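Local coordinates for flagellar biosynthetic protein FlhB (Shewanella putrefaciens CN-32, PDB 6Z0W) that probably helps build the flagellar basal-body rod as part of the type III export apparatus; this chain is FlhB's cytoplasmic domain, at residues A[9-12]-A[13-16]; A[72-75]-A[76-80]. All coordinates share one frame; numbering follows the deposited sequence.

Contact 1 of 2, residues A[9-12]-A[13-16]; sequences MAEV and PNAD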
ATOM      1  N   MET A   9       1.093   8.981  11.167  1.00 43.97           N
ATOM      2  CA  MET A   9       1.264   9.951  10.087  1.00 42.92           C
ATOM      3  C   MET A   9       2.699  10.429   9.974  1.00 37.62           C
ATOM      4  O   MET A   9       3.167  10.723   8.869  1.00 34.37           O
ATOM      5  CB  MET A   9       0.345  11.160  10.295  1.00 46.65           C
ATOM      6  CG  MET A   9      -1.051  10.889   9.911  1.00 49.57           C
ATOM      7  SD  MET A   9      -1.170  10.426   8.184  1.00 47.25           S
ATOM      8  CE  MET A   9      -2.828   9.822   8.228  1.00 48.60           C
ATOM      9  N   ALA A  10       3.405  10.519  11.099  1.00 40.83           N
ATOM     10  CA  ALA A  10       4.824  10.869  11.113  1.00 39.80           C
ATOM     11  C   ALA A  10       5.705   9.869  10.383  1.00 39.79           C
ATOM     12  O   ALA A  10       6.877  10.179  10.142  1.00 37.93           O
ATOM     13  CB  ALA A  10       5.306  11.010  12.560  1.00 38.20           C
ATOM     14  N   GLU A  11       5.193   8.677  10.038  1.00 42.06           N
ATOM     15  CA  GLU A  11       6.007   7.640   9.398  1.00 39.17           C
ATOM     16  C   GLU A  11       5.924   7.650   7.881  1.00 34.12           C
ATOM     17  O   GLU A  11       6.816   7.095   7.225  1.00 34.05           O
ATOM     18  CB  GLU A  11       5.588   6.238   9.870  1.00 44.02           C
ATOM     19  CG  GLU A  11       6.002   5.859  11.281  1.00 46.43           C
ATOM     20  CD  GLU A  11       7.504   5.880  11.467  1.00 50.36           C
ATOM     21  OE1 GLU A  11       8.223   5.510  10.509  1.00 51.90           O
ATOM     22  OE2 GLU A  11       7.962   6.294  12.559  1.00 50.27           O
ATOM     23  N   VAL A  12       4.875   8.242   7.317  1.00 33.55           N
ATOM     24  CA  VAL A  12       4.612   8.277   5.878  1.00 36.88           C
ATOM     25  C   VAL A  12       5.814   8.789   5.078  1.00 37.40           C
ATOM     26  O   VAL A  12       6.064   8.260   3.979  1.00 35.67           O
ATOM     27  CB  VAL A  12       3.345   9.106   5.566  1.00 39.97           C
ATOM     28  CG1 VAL A  12       3.132   9.220   4.089  1.00 40.76           C
ATOM     29  CG2 VAL A  12       2.104   8.447   6.148  1.00 41.47           C
ATOM     30  N   PRO A  13       6.585   9.785   5.557  1.00 36.42           N
ATOM     31  CA  PRO A  13       7.809  10.168   4.827  1.00 37.20           C
ATOM     32  C   PRO A  13       8.793   9.024   4.587  1.00 37.99           C
ATOM     33  O   PRO A  13       9.641   9.140   3.689  1.00 39.24           O
ATOM     34  CB  PRO A  13       8.431  11.253   5.723  1.00 36.92           C
ATOM     35  CG  PRO A  13       7.223  11.872   6.426  1.00 36.84           C
ATOM     36  CD  PRO A  13       6.333  10.701   6.698  1.00 36.07           C
ATOM     37  N   ASN A  14       8.735   7.937   5.354  1.00 33.89           N
ATOM     38  CA  ASN A  14       9.692   6.851   5.150  1.00 34.04           C
ATOM     39  C   ASN A  14       9.175   5.785   4.179  1.00 32.29           C
ATOM     40  O   ASN A  14       9.885   4.824   3.911  1.00 36.53           O
ATOM     41  CB  ASN A  14      10.054   6.199   6.487  1.00 38.26           C
ATOM     42  CG  ASN A  14      10.558   7.200   7.499  1.00 43.52           C
ATOM     43  OD1 ASN A  14      11.282   8.133   7.160  1.00 42.40           O
ATOM     44  ND2 ASN A  14      10.124   7.050   8.741  1.00 48.72           N
ATOM     45  N   ALA A  15       7.987   5.961   3.622  1.00 30.42           N
ATOM     46  CA  ALA A  15       7.391   4.962   2.754  1.00 31.89           C
ATOM     47  C   ALA A  15       8.141   4.887   1.427  1.00 34.80           C
ATOM     48  O   ALA A  15       8.647   5.888   0.923  1.00 33.73           O
ATOM     49  CB  ALA A  15       5.915   5.307   2.484  1.00 25.57           C
ATOM     50  N   ASP A  16       8.131   3.706   0.813  1.00 33.79           N
ATOM     51  CA  ASP A  16       8.592   3.616  -0.569  1.00 34.59           C
ATOM     52  C   ASP A  16       7.478   3.863  -1.580  1.00 37.74           C
ATOM     53  O   ASP A  16       7.757   4.315  -2.695  1.00 39.68           O
ATOM     54  CB  ASP A  16       9.220   2.248  -0.807  1.00 36.29           C
ATOM     55  CG  ASP A  16      10.563   2.121  -0.132  1.00 35.84           C
ATOM     56  OD1 ASP A  16      11.394   3.010  -0.381  1.00 35.80           O
ATOM     57  OD2 ASP A  16      10.768   1.179   0.668  1.00 35.80           O
TER
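The ring of P13 sits against the turn formed by the residues just before it: its CD lies 3.6 Å from V12 CB and 3.5 Å from A10 O. M9 to V12 make a type I beta turn, which runs straight into a short 3-10 segment carrying P13 and N14. The proline nitrogen has no hydrogen to give, and the ring packs its CD against the A10 carbonyl oxygen. The following two amides donate instead, each reaching back three residues: N14 N to E11 O at 2.8 Å and A15 N to V12 O at 3.0 Å. This reach from one residue to the third before it is that of a 3-10 turn. A15 CB also touches the V12 carbonyl oxygen, 3.3 Å away. V12 turns its methyls from this exchange toward A43 and V56, tying the loop to strand 40-46 and helix 47-59.

Beyond these backbone bonds, E11 folds over at chi2 (-60°), bringing OE1 within 3.0 Å of N14 ND2. OE1 lies close to the amide plane of N14, while ND2 meets the carboxylate from above, 44° out of its plane, with the two flat groups turned 54° apart. OE2 is engaged separately, in a salt bridge to R7. N14 is thus tied to E11 twice, by backbone and by side chain, while the carboxylate is shared between an amide and a guanidinium. Such a double neighbour probably favours the charged carboxylate and restrains the rotation of both side chains.

Contact 2 of 2, residues A[72-75]-A[76-80]; sequences RAIY and HTTKL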
ATOM      1  N   ARG A  72      -6.701  -2.678  -1.233  1.00 35.65           N
ATOM      2  CA  ARG A  72      -7.690  -3.224  -0.294  1.00 35.85           C
ATOM      3  C   ARG A  72      -7.181  -4.503   0.377  1.00 36.46           C
ATOM      4  O   ARG A  72      -7.333  -4.683   1.599  1.00 35.38           O
ATOM      5  CB  ARG A  72      -9.021  -3.506  -1.012  1.00 33.88           C
ATOM      6  CG  ARG A  72      -9.770  -2.268  -1.482  1.00 37.75           C
ATOM      7  CD  ARG A  72     -11.250  -2.552  -1.800  1.00 40.40           C
ATOM      8  NE  ARG A  72     -11.412  -3.734  -2.647  1.00 45.29           N
ATOM      9  CZ  ARG A  72     -11.417  -3.709  -3.977  1.00 47.22           C
ATOM     10  NH1 ARG A  72     -11.302  -2.548  -4.611  1.00 46.84           N
ATOM     11  NH2 ARG A  72     -11.567  -4.837  -4.668  1.00 44.94           N
ATOM     12  N   ALA A  73      -6.581  -5.403  -0.404  1.00 36.36           N
ATOM     13  CA  ALA A  73      -6.069  -6.645   0.169  1.00 36.33           C
ATOM     14  C   ALA A  73      -4.971  -6.377   1.200  1.00 35.75           C
ATOM     15  O   ALA A  73      -4.937  -7.011   2.262  1.00 35.20           O
ATOM     16  CB  ALA A  73      -5.563  -7.553  -0.935  1.00 36.08           C
ATOM     17  N   ILE A  74      -4.077  -5.428   0.920  1.00 35.39           N
ATOM     18  CA  ILE A  74      -3.061  -5.070   1.908  1.00 35.58           C
ATOM     19  C   ILE A  74      -3.723  -4.543   3.175  1.00 36.23           C
ATOM     20  O   ILE A  74      -3.430  -4.996   4.285  1.00 34.78           O
ATOM     21  CB  ILE A  74      -2.081  -4.031   1.340  1.00 35.96           C
ATOM     22  CG1 ILE A  74      -1.218  -4.604   0.231  1.00 33.40           C
ATOM     23  CG2 ILE A  74      -1.167  -3.523   2.441  1.00 34.97           C
ATOM     24  CD1 ILE A  74      -0.519  -3.523  -0.547  1.00 29.90           C
ATOM     25  N   TYR A  75      -4.612  -3.556   3.022  1.00 38.90           N
ATOM     26  CA  TYR A  75      -5.251  -2.934   4.179  1.00 37.95           C
ATOM     27  C   TYR A  75      -5.909  -3.979   5.077  1.00 38.72           C
ATOM     28  O   TYR A  75      -5.733  -3.955   6.306  1.00 37.24           O
ATOM     29  CB  TYR A  75      -6.278  -1.898   3.714  1.00 38.31           C
ATOM     30  CG  TYR A  75      -6.868  -1.082   4.852  1.00 37.84           C
ATOM     31  CD1 TYR A  75      -6.348   0.163   5.168  1.00 35.76           C
ATOM     32  CD2 TYR A  75      -7.926  -1.574   5.625  1.00 40.86           C
ATOM     33  CE1 TYR A  75      -6.861   0.909   6.212  1.00 44.46           C
ATOM     34  CE2 TYR A  75      -8.462  -0.825   6.680  1.00 46.55           C
ATOM     35  CZ  TYR A  75      -7.924   0.414   6.967  1.00 49.67           C
ATOM     36  OH  TYR A  75      -8.416   1.187   8.000  1.00 57.21           O
ATOM     37  N   HIS A  76      -6.633  -4.930   4.470  1.00 38.57           N
ATOM     38  CA  HIS A  76      -7.433  -5.898   5.220  1.00 42.49           C
ATOM     39  C   HIS A  76      -6.606  -6.958   5.914  1.00 40.48           C
ATOM     40  O   HIS A  76      -7.115  -7.580   6.854  1.00 41.94           O
ATOM     41  CB  HIS A  76      -8.429  -6.597   4.301  1.00 46.39           C
ATOM     42  CG  HIS A  76      -9.478  -5.687   3.758  1.00 54.75           C
ATOM     43  ND1 HIS A  76      -9.994  -5.824   2.487  1.00 56.15           N
ATOM     44  CD2 HIS A  76     -10.103  -4.625   4.310  1.00 55.85           C
ATOM     45  CE1 HIS A  76     -10.894  -4.884   2.280  1.00 56.53           C
ATOM     46  NE2 HIS A  76     -10.978  -4.143   3.370  1.00 58.14           N
ATOM     47  N   THR A  77      -5.356  -7.173   5.478  1.00 39.13           N
ATOM     48  CA  THR A  77      -4.554  -8.325   5.870  1.00 38.41           C
ATOM     49  C   THR A  77      -3.265  -7.968   6.610  1.00 38.28           C
ATOM     50  O   THR A  77      -2.528  -8.881   7.008  1.00 39.15           O
ATOM     51  CB  THR A  77      -4.180  -9.150   4.633  1.00 36.02           C
ATOM     52  OG1 THR A  77      -3.292  -8.388   3.802  1.00 35.98           O
ATOM     53  CG2 THR A  77      -5.407  -9.564   3.835  1.00 32.38           C
ATOM     54  N   THR A  78      -2.966  -6.681   6.790  1.00 34.89           N
ATOM     55  CA  THR A  78      -1.680  -6.226   7.310  1.00 33.67           C
ATOM     56  C   THR A  78      -1.920  -5.104   8.307  1.00 35.99           C
ATOM     57  O   THR A  78      -2.309  -4.003   7.892  1.00 39.29           O
ATOM     58  CB  THR A  78      -0.778  -5.710   6.170  1.00 29.91           C
ATOM     59  OG1 THR A  78      -0.803  -6.634   5.076  1.00 32.76           O
ATOM     60  CG2 THR A  78       0.668  -5.524   6.661  1.00 28.10           C
ATOM     61  N   LYS A  79      -1.664  -5.358   9.601  1.00 35.43           N
ATOM     62  CA  LYS A  79      -1.675  -4.276  10.582  1.00 40.77           C
ATOM     63  C   LYS A  79      -0.455  -3.364  10.438  1.00 39.22           C
ATOM     64  O   LYS A  79       0.538  -3.702   9.791  1.00 41.61           O
ATOM     65  CB  LYS A  79      -1.680  -4.802  12.008  1.00 48.29           C
ATOM     66  CG  LYS A  79      -2.526  -5.987  12.313  1.00 53.80           C
ATOM     67  CD  LYS A  79      -2.775  -5.971  13.796  1.00 58.89           C
ATOM     68  CE  LYS A  79      -3.945  -6.857  14.169  1.00 63.45           C
ATOM     69  NZ  LYS A  79      -4.085  -7.084  15.647  1.00 66.43           N
ATOM     70  N   LEU A  80      -0.511  -2.221  11.123  1.00 37.52           N
ATOM     71  CA  LEU A  80       0.607  -1.296  11.153  1.00 41.01           C
ATOM     72  C   LEU A  80       1.870  -2.002  11.623  1.00 41.51           C
ATOM     73  O   LEU A  80       1.837  -2.777  12.584  1.00 42.46           O
ATOM     74  CB  LEU A  80       0.284  -0.139  12.085  1.00 44.95           C
ATOM     75  CG  LEU A  80      -0.683   0.863  11.486  1.00 47.17           C
ATOM     76  CD1 LEU A  80      -1.133   1.881  12.542  1.00 47.84           C
ATOM     77  CD2 LEU A  80       0.041   1.541  10.334  1.00 45.00           C
TER
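H76 lays its imidazole back over the carbonyl of R72, one helical turn earlier. CB starts the approach at 3.5 Å from R72 O, and with CG placed beside the backbone N (chi1 -66°) that next atom comes to 3.2 Å. R72 O lies 2.9 Å above the plane of the H76 ring, offset toward its rim, so ND1 is near but badly angled for a hydrogen bond to it. CE1 rests 4.0 Å from R72 CB, and on the other limb CD2 comes equally near Y75 CD2, the two side chains crossing at about a right angle. NE2, at the tip, is hydrogen-bonded to Y25 OH; the purification-tag residue H129 stacks on the ring.

R72 O takes its hydrogen bond from the backbone, H76 N at 3.0 Å. The helix then ends on shorter reaches: T77 N bonds I74 O at 3.1 Å, and T77 OG1, held between its own N and carbonyl carbon, donates to A73 O at 2.6 Å. The threonine hydroxyl thus satisfies a last-turn carbonyl, while the R72 oxygen is probably shielded in part by the same residue whose amide bonds it.

Both contacts are local, between residues near in sequence, and partly buried, and they do not touch: their centres are 16 Å apart and their nearest atoms about 7 Å. Contact 1 lies farther out, in the loop leading from helix 6-9 into strand 17-20, whereas contact 2 closes helix 68-77 nearer the middle of the domain. Strands 25-30 and 40-46 receive side chains from both, so the two meet the same sheet at separate places. Their polar chemistry differs. At 9-16 a carboxylate is shared with R7 beside a proline turn; at 72-80 the T77 hydroxyl bonds a last-turn carbonyl, the H76 ring covers another, and K44 takes those of Y75 and T78.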